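Local structure of cobalamin (Vitamin B12) biosynthesis CbiX protein (Marinobacter aquaeolei, 3LYH) at residues Ile8-His13 and Lys26-Thr31; Ala41-Ala46 and Lys80-Met85; Thr52-Ala57 and Val95-Ala100. The protein is a putative CbiX-type member of the chelatase clan, probably a metal-binding lyase with a role in cobalamin biosynthesis. All blocks are in the same frame, centred on the assembly; numbering follows the deposited sequence.

Interaction 1: residues Ile8-His13 and Lys26-Thr31; sequences IILLAH and KLAEPT
L10 meets A28 and T31 in the first beta-alpha-beta unit of this open alpha/beta fold, where strand 6-12 leads into helix 18-34 and the chain then returns as strand 38-42. The tight part is small and centres on one methyl group. CD1 of L10 lies 3.6 Å from CB of A28 and 3.8 Å from CA of the same residue, so the short alanine lets the leucine reach almost to the helix backbone. The same methyl also meets T31, whose CB is 3.9 Å from L10 CD1. The leucine is extended at its second torsion, CD1 standing trans to CA (chi2 180°), which carries this methyl outward from the strand to the helix. No hydrogen bond crosses the contact; all of it is apolar packing between buried residues.

Away from this point the fit slackens. I8 also directs its CB toward the helix, yet its CG2 stays 4.9 Å from CG2 of T31, beyond contact. The CB of E29 points away from the strand, and the residue is exposed. The helix is kinked at P30, which has no N-H to give to the preceding turn; E29 N makes a weak bond to K26 O. The second subunit closes the layer from outside, its V117 packing on L10 and its R114 on T31, so the contact is part of the interface between the two subunits. T31 sets CG2 trans to its backbone N, and that methyl ends 4.1 Å from CD1 of L10.

Interaction 2: residues Ala41-Ala46 and Lys80-Met85; sequences AYMELA and KDVPAM
M43, a selenomethionine, reaches from the end of strand 38-42 to two residues of helix 78-93, V82 and M85. Its SE lies 3.8 Å from CG2 of V82, and the terminal CE touches the same methyl at 4.1 Å. Further back along the chain, CG of M43 sits 3.8 Å from the SE of M85, also a selenomethionine. M43 crosses both partners at about a right angle, so each touches it over a short length. Two torsions place it: CG is trans to the backbone N (chi1 -163°), which throws the chain out to the helix, and a bend at chi3 (-32°) turns CE back toward the sheet, while SE makes the closer touch on V82.

In the next shell, L11 of the neighbouring strand packs on both M43 and V82, while H13 and F71 also touch M43. L50 of helix 50-59 lies against M85, and L99 of the far edge strand reaches V82. The backbone of M43 is hydrogen-bonded to the backbone of A12, and OE2 of E44 is hydrogen-bonded to H13 ND1 and G14 N. Behind M43, CB of A46 rests 3.7 Å above one face of the Y42 ring, toward its rim.

The contact joins the loop after strand 38-42 to helix 78-93 without a hydrogen bond across it. Both selenomethionines have a second conformer, so the distances hold for one of them. Selenium here replaces the sulfur of methionine, and what holds the two segments together is dispersion among apolar groups.

Interaction 3: residues Thr52-Ala57 and Val95-Ala100; sequences TIVNRA and VTIRLA
V54 and V95 mark the closest backbone approach, with their CA atoms 8.5 Å apart, where helix 50-59 passes the start of the edge strand 96-99. This is a helix lying on a parallel sheet in a three-layer alpha/beta fold, but the two elements are not consecutive: the helix links strands 38-42 and 64-69, and strand 96-99 joins the sheet later, alongside 64-69. The helical segment is regular, with R56 N bonded to T52 O at 3.0 Å and A57 N to I53 O at 2.9 Å. V95, just before the strand, and I97 within it direct their CB atoms to the helix.

Branched side chains bridge the gap, and V54 uses both of its methyls. CG1, trans to the backbone N (chi1 169°), meets CG2 of V95 at 4.1 Å, the two valines crossing obliquely. CG2 of V54 turns instead to the strand's next inward residue and approaches CD1 of I97 at 4.4 Å, a looser touch. I97 is stretched out at chi2 (167°), which sends CD1 forward from the sheet.

V54 also packs on I9 of strand 6-12 and on H93 of helix 78-93, so it touches both the sheet and that helix. I86 of helix 78-93 also packs on I97, and the backbone N of I97 is bonded to OE2 of E90. The outward face of the strand serves the dimer: R98 forms a salt bridge to E120 of the second subunit. On the V95 side, the methyl that touches V54 is CG2, wedged between the valine's own backbone N and carbonyl carbon.

All three contacts bring a helix against one four-stranded parallel sheet, ordered 38-42, 6-12, 64-69, 96-99, or, in interaction 2, the loop at the end of one of its strands. Interaction 1 lies about 14 Å centre to centre from each of the others, which are themselves about 12 Å apart. It closes along the chain before they open, whereas interactions 2 and 3 interlock, their segments alternating. Strand 6-12 ties them together: L10 O takes a probable hydrogen bond from A41 N at 2.8 Å, and I9 packs on I53. A41 also meets I53, and P83 meets L99. Helix 18-34 covers one face, helices 50-59 and 78-93 the other; interactions 1 and 3 both touch the second subunit.

Interaction 1: residues Ile8-His13 and Lys26-Thr31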
loop_
_atom_site.group_PDB
_atom_site.type_symbol
_atom_site.label_atom_id
_atom_site.label_comp_id
_atom_site.label_asym_id
_atom_site.label_seq_id
_atom_site.Cartn_x
_atom_site.Cartn_y
_atom_site.Cartn_z
ATOM N N ILE B 8 0.534 1.137 -19.449
ATOM C CA ILE B 8 0.174 0.952 -18.054
ATOM C C ILE B 8 0.288 2.308 -17.354
ATOM O O ILE B 8 1.276 3.018 -17.488
ATOM C CB ILE B 8 1.122 -0.044 -17.364
ATOM C CG1 ILE B 8 0.897 -1.466 -17.892
ATOM C CG2 ILE B 8 0.981 0.016 -15.827
ATOM C CD1 ILE B 8 -0.380 -2.141 -17.283
ATOM N N ILE B 9 -0.754 2.660 -16.614
ATOM C CA ILE B 9 -0.762 3.817 -15.733
ATOM C C ILE B 9 -0.890 3.299 -14.313
ATOM O O ILE B 9 -1.922 2.694 -13.962
ATOM C CB ILE B 9 -1.908 4.800 -16.049
ATOM C CG1 ILE B 9 -1.780 5.248 -17.486
ATOM C CG2 ILE B 9 -1.806 6.046 -15.136
ATOM C CD1 ILE B 9 -2.905 6.174 -17.998
ATOM N N LEU B 10 0.138 3.536 -13.509
ATOM C CA LEU B 10 0.113 3.236 -12.064
ATOM C C LEU B 10 -0.507 4.425 -11.405
ATOM O O LEU B 10 0.048 5.514 -11.496
ATOM C CB LEU B 10 1.490 2.952 -11.488
ATOM C CG LEU B 10 2.264 1.815 -12.126
ATOM C CD1 LEU B 10 3.648 1.588 -11.503
ATOM C CD2 LEU B 10 1.485 0.551 -12.162
ATOM N N LEU B 11 -1.664 4.241 -10.768
ATOM C CA LEU B 11 -2.455 5.370 -10.262
ATOM C C LEU B 11 -2.381 5.474 -8.762
ATOM O O LEU B 11 -2.806 4.571 -8.069
ATOM C CB LEU B 11 -3.915 5.311 -10.703
ATOM C CG LEU B 11 -4.762 6.552 -10.377
ATOM C CD1 LEU B 11 -4.267 7.719 -11.140
ATOM C CD2 LEU B 11 -6.256 6.274 -10.691
ATOM N N ALA B 12 -1.869 6.639 -8.297
ATOM C CA ALA B 12 -1.745 6.926 -6.832
ATOM C C ALA B 12 -2.639 8.124 -6.435
ATOM O O ALA B 12 -2.992 8.918 -7.291
ATOM C CB ALA B 12 -0.240 7.238 -6.486
ATOM N N HIS B 13 -3.000 8.291 -5.158
ATOM C CA HIS B 13 -3.353 9.674 -4.663
ATOM C C HIS B 13 -2.150 10.570 -4.635
ATOM O O HIS B 13 -1.072 10.139 -4.212
ATOM C CB HIS B 13 -3.875 9.644 -3.220
ATOM C CG HIS B 13 -5.326 9.371 -3.101
ATOM N ND1 HIS B 13 -6.269 10.029 -3.861
ATOM C CD2 HIS B 13 -6.010 8.509 -2.308
ATOM C CE1 HIS B 13 -7.470 9.562 -3.565
ATOM N NE2 HIS B 13 -7.339 8.639 -2.627
ATOM N N LYS B 26 9.087 6.039 -6.069
ATOM C CA LYS B 26 9.971 4.900 -5.841
ATOM C C LYS B 26 9.260 3.556 -5.967
ATOM O O LYS B 26 9.843 2.622 -6.501
ATOM C CB LYS B 26 10.695 5.026 -4.499
ATOM C CG LYS B 26 11.739 3.949 -4.302
ATOM N N LEU B 27 8.011 3.460 -5.483
ATOM C CA LEU B 27 7.183 2.256 -5.644
ATOM C C LEU B 27 6.961 1.928 -7.121
ATOM O O LEU B 27 6.938 0.749 -7.525
ATOM C CB LEU B 27 5.830 2.402 -4.943
ATOM C CG LEU B 27 5.909 2.111 -3.442
ATOM C CD1 LEU B 27 4.653 2.650 -2.815
ATOM C CD2 LEU B 27 6.057 0.585 -3.173
ATOM N N ALA B 28 6.808 2.967 -7.932
ATOM C CA ALA B 28 6.578 2.776 -9.353
ATOM C C ALA B 28 7.847 2.492 -10.164
ATOM O O ALA B 28 7.757 1.952 -11.291
ATOM C CB ALA B 28 5.841 3.978 -9.909
ATOM N N GLU B 29 8.997 2.841 -9.618
ATOM C CA GLU B 29 10.238 2.928 -10.407
ATOM C C GLU B 29 10.677 1.588 -11.062
ATOM O O GLU B 29 11.001 1.603 -12.233
ATOM C CB GLU B 29 11.375 3.496 -9.556
ATOM C CG GLU B 29 12.549 3.870 -10.318
ATOM C CD GLU B 29 13.475 4.763 -9.506
ATOM O OE1 GLU B 29 13.894 4.349 -8.416
ATOM O OE2 GLU B 29 13.752 5.883 -9.960
ATOM N N PRO B 30 10.640 0.466 -10.336
ATOM C CA PRO B 30 10.972 -0.826 -11.032
ATOM C C PRO B 30 10.083 -1.119 -12.260
ATOM O O PRO B 30 10.575 -1.558 -13.311
ATOM C CB PRO B 30 10.794 -1.860 -9.931
ATOM C CG PRO B 30 11.086 -1.076 -8.691
ATOM C CD PRO B 30 10.372 0.213 -8.911
ATOM N N THR B 31 8.785 -0.839 -12.154
ATOM C CA THR B 31 7.883 -0.997 -13.303
ATOM C C THR B 31 8.213 -0.050 -14.433
ATOM O O THR B 31 8.406 -0.451 -15.592
ATOM C CB THR B 31 6.409 -0.795 -12.913
ATOM O OG1 THR B 31 6.039 -1.783 -11.943
ATOM C CG2 THR B 31 5.479 -0.915 -14.150
#

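Interaction 2: residues Ala41-Ala46 and Lys80-Met85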
loop_
_atom_site.group_PDB
_atom_site.type_symbol
_atom_site.label_atom_id
_atom_site.label_comp_id
_atom_site.label_asym_id
_atom_site.label_seq_id
_atom_site.Cartn_x
_atom_site.Cartn_y
_atom_site.Cartn_z
ATOM N N ALA B 41 0.789 8.090 -12.413
ATOM C CA ALA B 41 -0.050 9.278 -12.468
ATOM C C ALA B 41 -0.745 9.408 -11.119
ATOM O O ALA B 41 -0.906 8.428 -10.368
ATOM C CB ALA B 41 -1.080 9.222 -13.620
ATOM N N TYR B 42 -1.129 10.648 -10.813
ATOM C CA TYR B 42 -1.763 10.990 -9.565
ATOM C C TYR B 42 -3.207 11.480 -9.819
ATOM O O TYR B 42 -3.464 12.269 -10.714
ATOM C CB TYR B 42 -0.983 12.105 -8.871
ATOM C CG TYR B 42 0.410 11.683 -8.472
ATOM C CD1 TYR B 42 0.595 10.920 -7.343
ATOM C CD2 TYR B 42 1.526 12.078 -9.207
ATOM C CE1 TYR B 42 1.875 10.520 -6.959
ATOM C CE2 TYR B 42 2.821 11.691 -8.827
ATOM C CZ TYR B 42 2.968 10.917 -7.700
ATOM O OH TYR B 42 4.208 10.521 -7.291
HETATM N N MSE B 43 -4.113 10.973 -9.010
HETATM C CA MSE B 43 -5.545 11.291 -9.085
HETATM C C MSE B 43 -5.793 12.800 -8.883
HETATM O O MSE B 43 -6.655 13.373 -9.525
HETATM C CB MSE B 43 -6.298 10.436 -8.048
HETATM C CG MSE B 43 -7.833 10.290 -8.211
HETATM SE SE MSE B 43 -8.523 8.971 -6.960
HETATM C CE MSE B 43 -6.924 8.009 -7.062
ATOM N N GLU B 44 -5.007 13.423 -7.998
ATOM C CA GLU B 44 -5.099 14.846 -7.744
ATOM C C GLU B 44 -3.864 15.400 -7.082
ATOM O O GLU B 44 -3.009 14.644 -6.643
ATOM C CB GLU B 44 -6.265 15.120 -6.800
ATOM C CG GLU B 44 -6.073 14.566 -5.395
ATOM C CD GLU B 44 -6.350 13.107 -5.334
ATOM O OE1 GLU B 44 -7.491 12.768 -5.650
ATOM O OE2 GLU B 44 -5.431 12.301 -5.011
ATOM N N LEU B 45 -3.817 16.728 -6.948
ATOM C CA LEU B 45 -2.812 17.481 -6.161
ATOM C C LEU B 45 -1.331 17.411 -6.587
ATOM O O LEU B 45 -0.495 18.172 -6.067
ATOM C CB LEU B 45 -2.916 17.141 -4.677
ATOM C CG LEU B 45 -4.282 17.348 -4.024
ATOM C CD1 LEU B 45 -4.293 16.692 -2.633
ATOM C CD2 LEU B 45 -4.657 18.807 -3.947
ATOM N N ALA B 46 -0.981 16.501 -7.488
ATOM C CA ALA B 46 0.392 16.377 -7.968
ATOM C C ALA B 46 0.369 16.079 -9.456
ATOM O O ALA B 46 -0.617 15.536 -9.958
ATOM C CB ALA B 46 1.153 15.271 -7.194
ATOM N N LYS B 80 -15.850 5.194 -6.911
ATOM C CA LYS B 80 -16.754 5.996 -7.742
ATOM C C LYS B 80 -16.000 6.992 -8.607
ATOM O O LYS B 80 -16.287 7.147 -9.813
ATOM C CB LYS B 80 -17.735 6.761 -6.828
ATOM C CG LYS B 80 -18.520 5.858 -5.865
ATOM N N ASP B 81 -15.014 7.660 -7.996
ATOM C CA ASP B 81 -14.331 8.763 -8.662
ATOM C C ASP B 81 -13.515 8.283 -9.864
ATOM O O ASP B 81 -13.583 8.901 -10.907
ATOM C CB ASP B 81 -13.413 9.514 -7.685
ATOM C CG ASP B 81 -14.183 10.228 -6.569
ATOM O OD1 ASP B 81 -15.432 10.131 -6.482
ATOM O OD2 ASP B 81 -13.510 10.885 -5.754
ATOM N N VAL B 82 -12.788 7.179 -9.715
ATOM C CA VAL B 82 -11.880 6.700 -10.775
ATOM C C VAL B 82 -12.665 6.212 -12.031
ATOM O O VAL B 82 -12.314 6.605 -13.125
ATOM C CB VAL B 82 -10.859 5.647 -10.300
ATOM C CG1 VAL B 82 -9.952 5.184 -11.492
ATOM C CG2 VAL B 82 -9.967 6.202 -9.171
ATOM N N PRO B 83 -13.728 5.403 -11.859
ATOM C CA PRO B 83 -14.533 5.096 -13.058
ATOM C C PRO B 83 -15.078 6.289 -13.781
ATOM O O PRO B 83 -15.061 6.315 -15.010
ATOM C CB PRO B 83 -15.664 4.210 -12.519
ATOM C CG PRO B 83 -15.060 3.560 -11.335
ATOM C CD PRO B 83 -14.069 4.523 -10.743
ATOM N N ALA B 84 -15.518 7.316 -13.047
ATOM C CA ALA B 84 -16.016 8.515 -13.733
ATOM C C ALA B 84 -14.874 9.262 -14.453
ATOM O O ALA B 84 -15.089 9.796 -15.525
ATOM C CB ALA B 84 -16.786 9.454 -12.764
HETATM N N MSE B 85 -13.668 9.282 -13.886
HETATM C CA MSE B 85 -12.514 9.905 -14.549
HETATM C C MSE B 85 -12.153 9.172 -15.830
HETATM O O MSE B 85 -11.901 9.772 -16.859
HETATM C CB MSE B 85 -11.308 9.933 -13.622
HETATM C CG MSE B 85 -11.416 10.952 -12.548
HETATM SE SE MSE B 85 -9.902 10.712 -11.392
HETATM C CE MSE B 85 -8.481 10.790 -12.728
#

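Interaction 3: residues Thr52-Ala57 and Val95-Ala100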
loop_
_atom_site.group_PDB
_atom_site.type_symbol
_atom_site.label_atom_id
_atom_site.label_comp_id
_atom_site.label_asym_id
_atom_site.label_seq_id
_atom_site.Cartn_x
_atom_site.Cartn_y
_atom_site.Cartn_z
ATOM N N THR B 52 -2.736 14.072 -18.262
ATOM C CA THR B 52 -1.416 14.338 -18.824
ATOM C C THR B 52 -0.748 13.096 -19.360
ATOM O O THR B 52 -0.170 13.127 -20.437
ATOM C CB THR B 52 -0.493 15.039 -17.791
ATOM O OG1 THR B 52 -0.986 16.355 -17.564
ATOM C CG2 THR B 52 0.946 15.106 -18.289
ATOM N N ILE B 53 -0.850 11.992 -18.623
ATOM C CA ILE B 53 -0.296 10.735 -19.098
ATOM C C ILE B 53 -1.055 10.211 -20.323
ATOM O O ILE B 53 -0.450 9.697 -21.286
ATOM C CB ILE B 53 -0.237 9.690 -17.965
ATOM C CG1 ILE B 53 0.678 10.157 -16.833
ATOM C CG2 ILE B 53 0.251 8.308 -18.502
ATOM C CD1 ILE B 53 2.121 10.486 -17.252
ATOM N N VAL B 54 -2.380 10.308 -20.293
ATOM C CA VAL B 54 -3.166 9.815 -21.429
ATOM C C VAL B 54 -2.888 10.676 -22.654
ATOM O O VAL B 54 -2.637 10.151 -23.729
ATOM C CB VAL B 54 -4.683 9.720 -21.113
ATOM C CG1 VAL B 54 -5.450 9.458 -22.392
ATOM C CG2 VAL B 54 -4.960 8.641 -20.050
ATOM N N ASN B 55 -2.863 11.993 -22.443
ATOM C CA ASN B 55 -2.565 12.963 -23.510
ATOM C C ASN B 55 -1.205 12.661 -24.156
ATOM O O ASN B 55 -1.061 12.684 -25.374
ATOM C CB ASN B 55 -2.622 14.386 -22.938
ATOM C CG ASN B 55 -2.925 15.438 -23.979
ATOM O OD1 ASN B 55 -3.992 15.433 -24.589
ATOM N ND2 ASN B 55 -1.992 16.368 -24.172
ATOM N N ARG B 56 -0.223 12.320 -23.323
ATOM C CA ARG B 56 1.128 12.002 -23.769
ATOM C C ARG B 56 1.260 10.665 -24.518
ATOM O O ARG B 56 1.989 10.580 -25.514
ATOM C CB ARG B 56 2.101 11.977 -22.560
ATOM C CG ARG B 56 2.683 13.318 -22.144
ATOM C CD ARG B 56 4.080 13.121 -21.516
ATOM N NE ARG B 56 4.446 14.223 -20.624
ATOM C CZ ARG B 56 4.455 14.189 -19.285
ATOM N NH1 ARG B 56 4.145 13.085 -18.595
ATOM N NH2 ARG B 56 4.792 15.294 -18.614
ATOM N N ALA B 57 0.618 9.618 -24.015
ATOM C CA ALA B 57 0.668 8.313 -24.654
ATOM C C ALA B 57 -0.074 8.411 -26.004
ATOM O O ALA B 57 0.379 7.854 -27.001
ATOM C CB ALA B 57 0.054 7.250 -23.748
ATOM N N VAL B 95 -9.963 6.998 -26.397
ATOM C CA VAL B 95 -9.163 5.831 -26.030
ATOM C C VAL B 95 -10.002 4.851 -25.214
ATOM O O VAL B 95 -11.118 5.190 -24.806
ATOM C CB VAL B 95 -7.909 6.252 -25.230
ATOM C CG1 VAL B 95 -6.977 7.132 -26.139
ATOM C CG2 VAL B 95 -8.280 7.006 -23.970
ATOM N N THR B 96 -9.443 3.656 -25.044
ATOM C CA THR B 96 -9.994 2.548 -24.253
ATOM C C THR B 96 -9.079 2.340 -23.030
ATOM O O THR B 96 -7.865 2.151 -23.181
ATOM C CB THR B 96 -10.092 1.263 -25.065
ATOM O OG1 THR B 96 -10.886 1.522 -26.230
ATOM C CG2 THR B 96 -10.772 0.127 -24.260
ATOM N N ILE B 97 -9.667 2.412 -21.840
ATOM C CA ILE B 97 -8.934 2.296 -20.577
ATOM C C ILE B 97 -9.610 1.262 -19.692
ATOM O O ILE B 97 -10.747 1.477 -19.270
ATOM C CB ILE B 97 -8.859 3.648 -19.821
ATOM C CG1 ILE B 97 -8.402 4.772 -20.733
ATOM C CG2 ILE B 97 -8.022 3.551 -18.492
ATOM C CD1 ILE B 97 -8.610 6.194 -20.130
ATOM N N ARG B 98 -8.909 0.154 -19.439
ATOM C CA ARG B 98 -9.345 -0.848 -18.493
ATOM C C ARG B 98 -8.909 -0.419 -17.098
ATOM O O ARG B 98 -7.813 0.072 -16.925
ATOM C CB ARG B 98 -8.738 -2.198 -18.817
ATOM C CG ARG B 98 -9.178 -3.283 -17.880
ATOM C CD ARG B 98 -8.836 -4.693 -18.395
ATOM N NE ARG B 98 -7.436 -5.069 -18.221
ATOM C CZ ARG B 98 -6.897 -5.541 -17.084
ATOM N NH1 ARG B 98 -7.630 -5.692 -15.969
ATOM N NH2 ARG B 98 -5.612 -5.871 -17.064
ATOM N N LEU B 99 -9.772 -0.637 -16.119
ATOM C CA LEU B 99 -9.465 -0.382 -14.718
ATOM C C LEU B 99 -9.186 -1.730 -14.055
ATOM O O LEU B 99 -10.087 -2.558 -13.902
ATOM C CB LEU B 99 -10.647 0.356 -14.071
ATOM C CG LEU B 99 -10.575 0.557 -12.556
ATOM C CD1 LEU B 99 -9.274 1.302 -12.238
ATOM C CD2 LEU B 99 -11.788 1.251 -12.014
ATOM N N ALA B 100 -7.916 -1.995 -13.738
ATOM C CA ALA B 100 -7.529 -3.195 -13.019
ATOM C C ALA B 100 -7.914 -3.101 -11.546
ATOM O O ALA B 100 -8.168 -1.999 -11.036
ATOM C CB ALA B 100 -6.022 -3.416 -13.176
#